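PDB 1UZ5: molybdopterin molybdotransferase from Pyrococcus horikoshii, which probably catalyses the magnesium-dependent insertion of molybdate into adenylyl-molybdopterin, giving Mo-molybdopterin and releasing AMP. Local coordinates for residues Ile186-Glu191 against Glu234-Leu239; Asp262-Val267 against Pro286-Val291; Ile224-Ala229 against Val244-Val249. One frame throughout, in Å; residues are numbered along the deposited sequence.

Contact 1: residues Ile186-Glu191 against Glu234-Leu239; sequences ISTGNE and ESLKAL
This is a buried apolar contact between strand 182-188 and helix 233-246, with I186 and T188 meeting L239 and L236. The strand is an inner one of a mixed sheet in the probable molybdopterin-binding domain, between two parallel neighbours, and the helix lies over one sheet face. No hydrogen bond joins the segments.

I186 and L239 lie side by side and run in opposite senses. I186 CG2 touches L239 CD2 at 3.7 Å, and I186 CG1 lies 3.9 Å from L239 CG. Beyond them I186 CD1 reaches the helix backbone, 3.7 Å from L239 O. With CG1 anti to the carbonyl carbon (chi1 -67°), I186 lays both branches against the leucine. The same side chain also packs on I240 and, a turn beyond L239, on A243.

T188 turns its methyl to the helix, with CG2 3.5 Å from L236 CD1. Its hydroxyl sits between the backbone N and the carbonyl carbon (chi1 64°), from which OG1 hydrogen-bonds S253 O of the neighbouring strand. S187, between the two, points away, and its OG bonds D206 OD1.

Cutting I186 back to an alanine would remove CG1, CG2 and CD1 and is likely to leave a gap beside L239, whose CD2 branch could then turn more freely.

Alternation along the strand puts I186 and T188 on the helix side and S187 on the other. T188 splits its own two branches, methyl to L236 and hydroxyl to S253. The helix is therefore seated on this strand by shape and hydrophobic burial, as is usual in alternating alpha/beta folds.

Contact 2: residues Asp262-Val267 against Pro286-Val291; sequences DLTASV and PTIIGV. With SO4 (sulfate ion), chain F.
Sulfate O2 is gripped by two backbone N-H groups, D262 N at 3.1 Å and L263 N at 3.3 Å, beside the first turn of helix 263-271, whose T264 and A265 meet I288. The L263 bond is fairly straight, 163° at the hydrogen. D262 N also bonds sulfate O1, and T264 N makes a weak bond to O4. L263 O, in turn, accepts from both V267 N and S266 OG; the serine bond is short, 2.6 Å.

Across the contact, I288 of strand 288-292 does the touching with one atom. Its side chain is extended (chi2 171°), which carries CD1 out to the helix. There CD1 lies 3.4 Å from A265 CB, a tight carbon pair, and makes a close non-bonded approach of 3.1 Å to T264 OG1. T264 also faces the ion, with CG2 3.2 Å from sulfate O4. H277 of strand 273-277 packs on both A265 and I288.

The sulfate probably came from the crystallisation liquor. Even so, amides around the first helical turn suit an anion, which is consistent with a site for an anionic group of substrate. I288 packs on the helix by van der Waals contact of its CD1 alone, while the amides of D262 and L263 bind the sulfate.

Contact 3: residues Ile224-Ala229 against Val244-Val249; sequences IFMGVA and VNVGDV. With SO4 (sulfate ion), chain D.
Strand 222-229 passes the C-terminal end of helix 233-246, with the CA atoms of I224 and G247 7.8 Å apart, just where G247 leaves helical geometry. No hydrogen bond links the segments.

M226 and V246 carry the contact and meet end to end. M226 SD is 3.6 Å from V246 CG2, and CE follows at 4.0 Å. The methionine is bent at both outer torsions (chi2 -53°, chi3 -65°), which brings both SD and CE against V246 CG2. I224 adds a looser touch, its CD1 4.2 Å from V246 O. A184 of the adjacent strand packs on both M226 and V246.

F225 N instead donates a nearly straight bond (165°) to O2 of a sulfate, probably from the crystallisation liquor, at 3.0 Å. R210 NH2 holds the same ion. G227 N sits 3.7 Å above the F225 ring, over its centre.

K295 NZ hydrogen-bonds V244 O and G247 O, carbonyls at the helix end. Its positive charge would probably ease the partial negative charge there. The join between strand and helix is thus apolar, sulfur and methyl on a valine methyl with a loose touch of I224 on a carbonyl, while K295 takes the carbonyls of V244 and G247.

In the fold
From the N terminus, 186-191 opens contact 1, which closes on 234-239. Before it closes, 224-229 has already opened contact 3, which ends at 244-249, so the two cross. Both use helix 233-246, which crosses over from strand 222-229 to the parallel strand 249-253, with strand 182-188 between them in the sheet. S187 and A229 also join contacts 1 and 3 by backbone hydrogen bonding. Contact 2 follows in series: strand 288-292 of the same sheet returns to helix 263-271, which packs on it. It meets contact 1 where L236 packs on T264 and V267, but does not touch contact 3. Together they seat two helices on the sheet of the probable molybdopterin-binding domain.

Contact 1: residues Ile186-Glu191 against Glu234-Leu239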
loop_
_atom_site.group_PDB
_atom_site.type_symbol
_atom_site.label_atom_id
_atom_site.label_comp_id
_atom_site.label_asym_id
_atom_site.label_seq_id
_atom_site.Cartn_x
_atom_site.Cartn_y
_atom_site.Cartn_z
ATOM N N ILE A 186 -2.941 24.573 -0.724
ATOM C CA ILE A 186 -2.933 25.968 -1.156
ATOM C C ILE A 186 -1.572 26.376 -1.735
ATOM O O ILE A 186 -0.530 25.987 -1.212
ATOM C CB ILE A 186 -3.240 26.915 0.034
ATOM C CG1 ILE A 186 -4.678 26.708 0.510
ATOM C CG2 ILE A 186 -3.003 28.377 -0.374
ATOM C CD1 ILE A 186 -4.973 27.345 1.867
ATOM N N SER A 187 -1.592 27.147 -2.822
ATOM C CA SER A 187 -0.358 27.660 -3.432
ATOM C C SER A 187 -0.349 29.175 -3.202
ATOM O O SER A 187 -1.339 29.851 -3.484
ATOM C CB SER A 187 -0.318 27.365 -4.935
ATOM O OG SER A 187 -0.085 25.986 -5.177
ATOM N N THR A 188 0.752 29.707 -2.681
ATOM C CA THR A 188 0.825 31.146 -2.416
ATOM C C THR A 188 1.922 31.851 -3.210
ATOM O O THR A 188 3.045 31.358 -3.317
ATOM C CB THR A 188 1.062 31.436 -0.917
ATOM O OG1 THR A 188 2.338 30.921 -0.522
ATOM C CG2 THR A 188 -0.023 30.790 -0.070
ATOM N N GLY A 189 1.582 33.012 -3.757
ATOM C CA GLY A 189 2.537 33.785 -4.534
ATOM C C GLY A 189 1.820 34.736 -5.469
ATOM O O GLY A 189 0.869 34.346 -6.151
ATOM N N ASN A 190 2.269 35.987 -5.509
ATOM C CA ASN A 190 1.639 36.974 -6.378
ATOM C C ASN A 190 1.913 36.695 -7.849
ATOM O O ASN A 190 1.213 37.201 -8.726
ATOM C CB ASN A 190 2.117 38.386 -6.024
ATOM C CG ASN A 190 1.743 38.787 -4.613
ATOM O OD1 ASN A 190 0.629 38.517 -4.152
ATOM N ND2 ASN A 190 2.667 39.442 -3.919
ATOM N N GLU A 191 2.921 35.875 -8.124
ATOM C CA GLU A 191 3.263 35.548 -9.508
ATOM C C GLU A 191 2.532 34.305 -10.024
ATOM O O GLU A 191 2.532 34.032 -11.225
ATOM C CB GLU A 191 4.776 35.318 -9.640
ATOM C CG GLU A 191 5.250 33.937 -9.188
ATOM C CD GLU A 191 5.374 33.794 -7.679
ATOM O OE1 GLU A 191 4.673 34.515 -6.936
ATOM O OE2 GLU A 191 6.174 32.941 -7.235
ATOM N N GLU A 234 -5.358 39.273 3.888
ATOM C CA GLU A 234 -6.733 38.941 3.532
ATOM C C GLU A 234 -6.869 37.706 2.645
ATOM O O GLU A 234 -7.580 36.765 2.993
ATOM C CB GLU A 234 -7.419 40.136 2.861
ATOM C CG GLU A 234 -6.839 40.541 1.517
ATOM C CD GLU A 234 -7.625 41.663 0.859
ATOM O OE1 GLU A 234 -8.834 41.472 0.601
ATOM O OE2 GLU A 234 -7.035 42.733 0.600
ATOM N N SER A 235 -6.188 37.707 1.505
ATOM C CA SER A 235 -6.260 36.584 0.577
ATOM C C SER A 235 -5.893 35.257 1.236
ATOM O O SER A 235 -6.631 34.280 1.137
ATOM C CB SER A 235 -5.335 36.830 -0.619
ATOM O OG SER A 235 -5.412 35.765 -1.553
ATOM N N LEU A 236 -4.750 35.229 1.910
ATOM C CA LEU A 236 -4.286 34.016 2.561
ATOM C C LEU A 236 -5.179 33.553 3.719
ATOM O O LEU A 236 -5.492 32.366 3.827
ATOM C CB LEU A 236 -2.849 34.211 3.046
ATOM C CG LEU A 236 -2.140 32.961 3.559
ATOM C CD1 LEU A 236 -2.181 31.874 2.498
ATOM C CD2 LEU A 236 -0.709 33.303 3.913
ATOM N N LYS A 237 -5.597 34.481 4.576
ATOM C CA LYS A 237 -6.442 34.121 5.714
ATOM C C LYS A 237 -7.769 33.514 5.269
ATOM O O LYS A 237 -8.227 32.522 5.835
ATOM C CB LYS A 237 -6.724 35.338 6.600
ATOM C CG LYS A 237 -7.378 34.970 7.931
ATOM C CD LYS A 237 -7.755 36.190 8.762
ATOM C CE LYS A 237 -8.924 36.945 8.144
ATOM N NZ LYS A 237 -9.399 38.058 9.019
ATOM N N ALA A 238 -8.382 34.114 4.255
ATOM C CA ALA A 238 -9.658 33.636 3.737
ATOM C C ALA A 238 -9.563 32.221 3.174
ATOM O O ALA A 238 -10.454 31.395 3.390
ATOM C CB ALA A 238 -10.165 34.580 2.662
ATOM N N LEU A 239 -8.481 31.946 2.451
ATOM C CA LEU A 239 -8.294 30.633 1.846
ATOM C C LEU A 239 -7.941 29.577 2.888
ATOM O O LEU A 239 -8.418 28.447 2.813
ATOM C CB LEU A 239 -7.215 30.703 0.761
ATOM C CG LEU A 239 -7.239 29.596 -0.297
ATOM C CD1 LEU A 239 -8.647 29.452 -0.863
ATOM C CD2 LEU A 239 -6.247 29.929 -1.409
#

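Contact 2: residues Asp262-Val267 against Pro286-Val291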
loop_
_atom_site.group_PDB
_atom_site.type_symbol
_atom_site.label_atom_id
_atom_site.label_comp_id
_atom_site.label_asym_id
_atom_site.label_seq_id
_atom_site.Cartn_x
_atom_site.Cartn_y
_atom_site.Cartn_z
ATOM N N ASP A 262 7.113 35.918 6.472
ATOM C CA ASP A 262 6.591 35.582 7.793
ATOM C C ASP A 262 5.087 35.850 7.822
ATOM O O ASP A 262 4.454 35.821 8.878
ATOM C CB ASP A 262 7.298 36.422 8.861
ATOM C CG ASP A 262 7.243 35.787 10.238
ATOM O OD1 ASP A 262 6.130 35.585 10.768
ATOM O OD2 ASP A 262 8.323 35.491 10.795
ATOM N N LEU A 263 4.520 36.103 6.646
ATOM C CA LEU A 263 3.097 36.382 6.514
ATOM C C LEU A 263 2.216 35.181 6.850
ATOM O O LEU A 263 1.249 35.304 7.599
ATOM C CB LEU A 263 2.789 36.853 5.092
ATOM C CG LEU A 263 1.319 37.117 4.765
ATOM C CD1 LEU A 263 0.762 38.192 5.680
ATOM C CD2 LEU A 263 1.203 37.539 3.316
ATOM N N THR A 264 2.546 34.023 6.292
ATOM C CA THR A 264 1.764 32.815 6.540
ATOM C C THR A 264 1.837 32.414 8.005
ATOM O O THR A 264 0.842 31.988 8.590
ATOM C CB THR A 264 2.260 31.636 5.683
ATOM O OG1 THR A 264 3.581 31.268 6.093
ATOM C CG2 THR A 264 2.288 32.025 4.217
ATOM N N ALA A 265 3.016 32.551 8.597
ATOM C CA ALA A 265 3.196 32.205 9.997
ATOM C C ALA A 265 2.297 33.078 10.859
ATOM O O ALA A 265 1.681 32.598 11.813
ATOM C CB ALA A 265 4.651 32.389 10.401
ATOM N N SER A 266 2.207 34.357 10.509
ATOM C CA SER A 266 1.386 35.296 11.264
ATOM C C SER A 266 -0.096 34.987 11.099
ATOM O O SER A 266 -0.883 35.167 12.030
ATOM C CB SER A 266 1.668 36.736 10.819
ATOM O OG SER A 266 1.164 36.983 9.520
ATOM N N VAL A 267 -0.481 34.528 9.913
ATOM C CA VAL A 267 -1.877 34.191 9.670
ATOM C C VAL A 267 -2.251 32.950 10.476
ATOM O O VAL A 267 -3.319 32.888 11.081
ATOM C CB VAL A 267 -2.138 33.929 8.174
ATOM C CG1 VAL A 267 -3.564 33.427 7.975
ATOM C CG2 VAL A 267 -1.920 35.211 7.386
ATOM N N PRO A 286 12.621 27.966 6.646
ATOM C CA PRO A 286 11.424 28.695 7.075
ATOM C C PRO A 286 10.143 27.866 7.234
ATOM O O PRO A 286 9.081 28.417 7.530
ATOM C CB PRO A 286 11.278 29.752 5.991
ATOM C CG PRO A 286 11.662 28.985 4.771
ATOM C CD PRO A 286 12.901 28.232 5.221
ATOM N N THR A 287 10.237 26.553 7.044
ATOM C CA THR A 287 9.065 25.683 7.155
ATOM C C THR A 287 8.263 25.905 8.437
ATOM O O THR A 287 8.821 26.023 9.527
ATOM C CB THR A 287 9.469 24.199 7.064
ATOM O OG1 THR A 287 10.151 23.972 5.825
ATOM C CG2 THR A 287 8.241 23.306 7.125
ATOM N N ILE A 288 6.945 25.958 8.290
ATOM C CA ILE A 288 6.037 26.177 9.408
ATOM C C ILE A 288 5.150 24.958 9.682
ATOM O O ILE A 288 4.743 24.253 8.758
ATOM C CB ILE A 288 5.102 27.371 9.119
ATOM C CG1 ILE A 288 5.932 28.625 8.842
ATOM C CG2 ILE A 288 4.163 27.597 10.290
ATOM C CD1 ILE A 288 5.110 29.789 8.329
ATOM N N ILE A 289 4.858 24.722 10.957
ATOM C CA ILE A 289 3.985 23.625 11.368
ATOM C C ILE A 289 3.106 24.159 12.488
ATOM O O ILE A 289 3.606 24.582 13.532
ATOM C CB ILE A 289 4.765 22.412 11.904
ATOM C CG1 ILE A 289 5.756 21.914 10.858
ATOM C CG2 ILE A 289 3.793 21.289 12.252
ATOM C CD1 ILE A 289 6.611 20.765 11.333
ATOM N N GLY A 290 1.798 24.154 12.264
ATOM C CA GLY A 290 0.883 24.645 13.273
ATOM C C GLY A 290 -0.393 23.833 13.362
ATOM O O GLY A 290 -0.514 22.757 12.763
ATOM N N VAL A 291 -1.353 24.355 14.115
ATOM C CA VAL A 291 -2.635 23.697 14.302
ATOM C C VAL A 291 -3.742 24.737 14.365
ATOM O O VAL A 291 -3.650 25.713 15.111
ATOM C CB VAL A 291 -2.657 22.867 15.610
ATOM C CG1 VAL A 291 -4.007 22.185 15.776
ATOM C CG2 VAL A 291 -1.538 21.832 15.592
HETATM S S SO4 F . 5.435 34.627 3.365
HETATM O O1 SO4 F . 5.790 33.800 4.716
HETATM O O2 SO4 F . 5.815 35.997 3.656
HETATM O O3 SO4 F . 6.080 34.122 2.350
HETATM O O4 SO4 F . 4.001 34.539 3.300
#

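Contact 3: residues Ile224-Ala229 against Val244-Val249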
loop_
_atom_site.group_PDB
_atom_site.type_symbol
_atom_site.label_atom_id
_atom_site.label_comp_id
_atom_site.label_asym_id
_atom_site.label_seq_id
_atom_site.Cartn_x
_atom_site.Cartn_y
_atom_site.Cartn_z
ATOM N N ILE A 224 -7.189 17.962 -2.091
ATOM C CA ILE A 224 -8.186 18.919 -2.548
ATOM C C ILE A 224 -7.488 20.261 -2.778
ATOM O O ILE A 224 -7.023 20.897 -1.831
ATOM C CB ILE A 224 -9.300 19.090 -1.505
ATOM C CG1 ILE A 224 -9.935 17.723 -1.212
ATOM C CG2 ILE A 224 -10.358 20.066 -2.025
ATOM C CD1 ILE A 224 -10.912 17.732 -0.050
ATOM N N PHE A 225 -7.408 20.680 -4.036
ATOM C CA PHE A 225 -6.745 21.937 -4.371
ATOM C C PHE A 225 -7.652 23.130 -4.098
ATOM O O PHE A 225 -8.650 23.338 -4.785
ATOM C CB PHE A 225 -6.304 21.930 -5.840
ATOM C CG PHE A 225 -5.414 23.087 -6.211
ATOM C CD1 PHE A 225 -4.383 23.490 -5.365
ATOM C CD2 PHE A 225 -5.601 23.769 -7.411
ATOM C CE1 PHE A 225 -3.548 24.561 -5.704
ATOM C CE2 PHE A 225 -4.772 24.839 -7.761
ATOM C CZ PHE A 225 -3.744 25.233 -6.904
ATOM N N MET A 226 -7.291 23.907 -3.083
ATOM C CA MET A 226 -8.059 25.085 -2.693
ATOM C C MET A 226 -7.836 26.266 -3.633
ATOM O O MET A 226 -8.636 27.199 -3.671
ATOM C CB MET A 226 -7.684 25.501 -1.272
ATOM C CG MET A 226 -7.936 24.424 -0.231
ATOM S SD MET A 226 -9.628 23.833 -0.329
ATOM C CE MET A 226 -10.530 25.325 0.129
ATOM N N GLY A 227 -6.744 26.230 -4.386
ATOM C CA GLY A 227 -6.461 27.320 -5.300
ATOM C C GLY A 227 -5.226 28.128 -4.938
ATOM O O GLY A 227 -4.428 27.739 -4.083
ATOM N N VAL A 228 -5.079 29.272 -5.594
ATOM C CA VAL A 228 -3.937 30.149 -5.386
ATOM C C VAL A 228 -4.252 31.349 -4.496
ATOM O O VAL A 228 -5.243 32.036 -4.703
ATOM C CB VAL A 228 -3.422 30.676 -6.750
ATOM C CG1 VAL A 228 -2.302 31.689 -6.539
ATOM C CG2 VAL A 228 -2.941 29.510 -7.602
ATOM N N ALA A 229 -3.395 31.608 -3.517
ATOM C CA ALA A 229 -3.586 32.753 -2.632
ATOM C C ALA A 229 -2.528 33.838 -2.888
ATOM O O ALA A 229 -1.339 33.539 -3.020
ATOM C CB ALA A 229 -3.512 32.309 -1.179
ATOM N N VAL A 244 -9.197 24.817 6.118
ATOM C CA VAL A 244 -9.380 24.211 7.432
ATOM C C VAL A 244 -10.739 23.527 7.565
ATOM O O VAL A 244 -10.876 22.544 8.291
ATOM C CB VAL A 244 -9.241 25.272 8.554
ATOM C CG1 VAL A 244 -9.638 24.678 9.895
ATOM C CG2 VAL A 244 -7.807 25.773 8.617
ATOM N N ASN A 245 -11.739 24.046 6.863
ATOM C CA ASN A 245 -13.076 23.475 6.920
ATOM C C ASN A 245 -13.279 22.246 6.045
ATOM O O ASN A 245 -14.086 21.381 6.378
ATOM C CB ASN A 245 -14.118 24.529 6.550
ATOM C CG ASN A 245 -14.722 25.201 7.768
ATOM O OD1 ASN A 245 -14.016 25.806 8.576
ATOM N ND2 ASN A 245 -16.038 25.093 7.908
ATOM N N VAL A 246 -12.554 22.162 4.933
ATOM C CA VAL A 246 -12.713 21.025 4.031
ATOM C C VAL A 246 -11.748 19.875 4.275
ATOM O O VAL A 246 -12.042 18.737 3.918
ATOM C CB VAL A 246 -12.580 21.454 2.553
ATOM C CG1 VAL A 246 -13.614 22.516 2.227
ATOM C CG2 VAL A 246 -11.182 21.964 2.280
ATOM N N GLY A 247 -10.603 20.155 4.888
ATOM C CA GLY A 247 -9.647 19.085 5.113
ATOM C C GLY A 247 -9.365 18.690 6.549
ATOM O O GLY A 247 -9.811 19.342 7.491
ATOM N N ASP A 248 -8.624 17.597 6.703
ATOM C CA ASP A 248 -8.225 17.092 8.009
ATOM C C ASP A 248 -6.835 17.666 8.241
ATOM O O ASP A 248 -6.346 17.749 9.367
ATOM C CB ASP A 248 -8.138 15.564 7.993
ATOM C CG ASP A 248 -9.439 14.911 7.573
ATOM O OD1 ASP A 248 -10.483 15.216 8.189
ATOM O OD2 ASP A 248 -9.413 14.093 6.629
ATOM N N VAL A 249 -6.207 18.054 7.137
ATOM C CA VAL A 249 -4.868 18.621 7.151
ATOM C C VAL A 249 -4.784 19.685 6.064
ATOM O O VAL A 249 -5.405 19.552 5.016
ATOM C CB VAL A 249 -3.809 17.535 6.860
ATOM C CG1 VAL A 249 -2.430 18.173 6.696
ATOM C CG2 VAL A 249 -3.791 16.513 7.985
HETATM S S SO4 D . -8.347 18.833 -7.377
HETATM O O1 SO4 D . -7.249 17.795 -6.812
HETATM O O2 SO4 D . -8.969 19.394 -6.190
HETATM O O3 SO4 D . -7.761 19.733 -8.131
HETATM O O4 SO4 D . -9.294 17.986 -8.045
#